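Local coordinates for protein Ras-3 from Cryphonectria parasitica (Cryphonectria parasitica, PDB 4KU4) that belongs to the Ras family of P-loop proteins and is seen here with guanosine-5'-diphosphate bound, at residues 137-142 with 163-169. Numbering follows the deposited sequence.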
loop_
_atom_site.group_PDB
_atom_site.type_symbol
_atom_site.label_atom_id
_atom_site.label_comp_id
_atom_site.label_asym_id
_atom_site.label_seq_id
_atom_site.Cartn_x
_atom_site.Cartn_y
_atom_site.Cartn_z
ATOM N N PRO A 137 7.242 -11.156 3.852
ATOM C CA PRO A 137 7.270 -10.106 2.829
ATOM C C PRO A 137 6.039 -10.088 1.934
ATOM O O PRO A 137 5.772 -9.052 1.336
ATOM C CB PRO A 137 8.507 -10.457 1.991
ATOM C CG PRO A 137 9.361 -11.251 2.881
ATOM C CD PRO A 137 8.419 -12.037 3.762
ATOM N N SER A 138 5.308 -11.198 1.837
ATOM C CA SER A 138 4.107 -11.217 1.007
ATOM C C SER A 138 2.974 -10.359 1.589
ATOM O O SER A 138 1.984 -10.099 0.911
ATOM C CB SER A 138 3.620 -12.657 0.769
ATOM O OG SER A 138 3.352 -13.312 1.996
ATOM N N LEU A 139 3.124 -9.905 2.833
ATOM C CA LEU A 139 2.095 -9.064 3.455
ATOM C C LEU A 139 2.306 -7.598 3.096
ATOM O O LEU A 139 1.613 -6.701 3.593
ATOM C CB LEU A 139 2.070 -9.253 4.984
ATOM C CG LEU A 139 1.771 -10.686 5.443
ATOM C CD1 LEU A 139 1.569 -10.774 6.934
ATOM C CD2 LEU A 139 0.540 -11.215 4.722
ATOM N N VAL A 140 3.281 -7.366 2.227
ATOM C CA VAL A 140 3.573 -6.041 1.720
ATOM C C VAL A 140 3.330 -6.009 0.222
ATOM O O VAL A 140 3.612 -6.979 -0.479
ATOM C CB VAL A 140 5.054 -5.661 1.967
ATOM C CG1 VAL A 140 5.349 -4.299 1.402
ATOM C CG2 VAL A 140 5.364 -5.713 3.454
ATOM N N VAL A 141 2.806 -4.899 -0.271
ATOM C CA VAL A 141 2.750 -4.704 -1.717
ATOM C C VAL A 141 3.419 -3.386 -2.075
ATOM O O VAL A 141 3.150 -2.351 -1.459
ATOM C CB VAL A 141 1.302 -4.798 -2.307
ATOM C CG1 VAL A 141 0.361 -3.794 -1.662
ATOM C CG2 VAL A 141 1.329 -4.627 -3.844
ATOM N N LEU A 142 4.332 -3.437 -3.041
ATOM C CA LEU A 142 4.922 -2.223 -3.580
ATOM C C LEU A 142 4.044 -1.738 -4.710
ATOM O O LEU A 142 3.749 -2.497 -5.632
ATOM C CB LEU A 142 6.311 -2.493 -4.133
ATOM C CG LEU A 142 7.479 -2.790 -3.202
ATOM C CD1 LEU A 142 8.590 -3.304 -4.086
ATOM C CD2 LEU A 142 7.926 -1.543 -2.426
ATOM N N LEU A 163 12.489 -5.724 -8.402
ATOM C CA LEU A 163 12.751 -5.383 -7.009
ATOM C C LEU A 163 11.805 -6.166 -6.101
ATOM O O LEU A 163 12.249 -6.853 -5.149
ATOM C CB LEU A 163 12.592 -3.883 -6.757
ATOM C CG LEU A 163 12.888 -3.487 -5.304
ATOM C CD1 LEU A 163 14.324 -3.845 -4.915
ATOM C CD2 LEU A 163 12.639 -2.014 -5.118
ATOM N N ALA A 164 10.507 -6.111 -6.400
ATOM C CA ALA A 164 9.554 -6.851 -5.585
ATOM C C ALA A 164 9.868 -8.344 -5.516
ATOM O O ALA A 164 9.748 -8.950 -4.463
ATOM C CB ALA A 164 8.129 -6.621 -6.060
ATOM N N LYS A 165 10.282 -8.928 -6.635
ATOM C CA LYS A 165 10.666 -10.332 -6.641
ATOM C C LYS A 165 11.893 -10.585 -5.769
ATOM O O LYS A 165 11.955 -11.561 -5.018
ATOM C CB LYS A 165 10.876 -10.815 -8.070
ATOM C CG LYS A 165 9.543 -11.121 -8.785
ATOM C CD LYS A 165 8.898 -12.355 -8.181
ATOM C CE LYS A 165 7.533 -12.658 -8.797
ATOM N NZ LYS A 165 6.587 -11.521 -8.606
ATOM N N LYS A 166 12.869 -9.699 -5.869
ATOM C CA LYS A 166 14.053 -9.787 -5.023
ATOM C C LYS A 166 13.683 -9.767 -3.533
ATOM O O LYS A 166 14.238 -10.527 -2.745
ATOM C CB LYS A 166 15.026 -8.661 -5.374
ATOM C CG LYS A 166 16.132 -8.385 -4.343
ATOM C CD LYS A 166 16.954 -7.186 -4.782
ATOM C CE LYS A 166 17.743 -6.597 -3.636
ATOM N NZ LYS A 166 18.880 -7.472 -3.280
ATOM N N LEU A 167 12.727 -8.918 -3.160
ATOM C CA LEU A 167 12.366 -8.728 -1.752
ATOM C C LEU A 167 11.344 -9.747 -1.222
ATOM O O LEU A 167 11.190 -9.900 -0.016
ATOM C CB LEU A 167 11.852 -7.297 -1.519
ATOM C CG LEU A 167 12.772 -6.153 -1.965
ATOM C CD1 LEU A 167 12.102 -4.802 -1.793
ATOM C CD2 LEU A 167 14.084 -6.175 -1.197
ATOM N N GLY A 168 10.651 -10.431 -2.126
ATOM C CA GLY A 168 9.600 -11.361 -1.746
ATOM C C GLY A 168 8.224 -10.732 -1.596
ATOM O O GLY A 168 7.313 -11.362 -1.072
ATOM N N CYS A 169 8.051 -9.506 -2.078
ATOM C CA CYS A 169 6.769 -8.811 -1.899
ATOM C C CYS A 169 5.980 -8.673 -3.197
ATOM O O CYS A 169 6.430 -9.068 -4.259
ATOM C CB CYS A 169 6.982 -7.432 -1.252
ATOM S SG CYS A 169 7.823 -6.204 -2.304
#
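Strand 140-142 and helix 163-167 run nearly antiparallel, at 158° with their axes 9.6 Å apart, and the chain leaving the helix closes in until the CA atoms of Ser-138 and Cys-169 lie 4.6 Å from each other. A Schellman motif ends the helix: Cys-169 N hydrogen-bonds to Ala-164 O, and Gly-168, with positive phi, turns the chain toward the 3-10 turn 137-139. There the Pro-137 ring rests by its CB on the carbonyl oxygens of Leu-167 and Gly-168, 3.4 Å from each O. Pro-137 O accepts a hydrogen bond from Val-140 N within its own turn and also faces Cys-169, whose CA makes a bent CA-H...O contact with it. Cys-169 CB approaches Val-140 O at 3.5 Å. Its SG, set between backbone N and carbonyl carbon (chi1 69°), reaches Leu-142, lying 3.5 Å from both CG and CD1. The same CD1 meets Ala-164 CB at 3.9 Å and, more loosely, the ends of Leu-163 and Leu-167, so one leucine branch fits against the helix and the sulfur together. The contact lies within the beta-alpha-beta unit of strand 140-145, helix 157-167 and strand 170-173, where Val-140 and Leu-142 form backbone hydrogen bonds with Gly-170. Helix 98-118 flanks it, touching Leu-167 and Cys-169 through Phe-108, while Val-141 packs against helix 182-196.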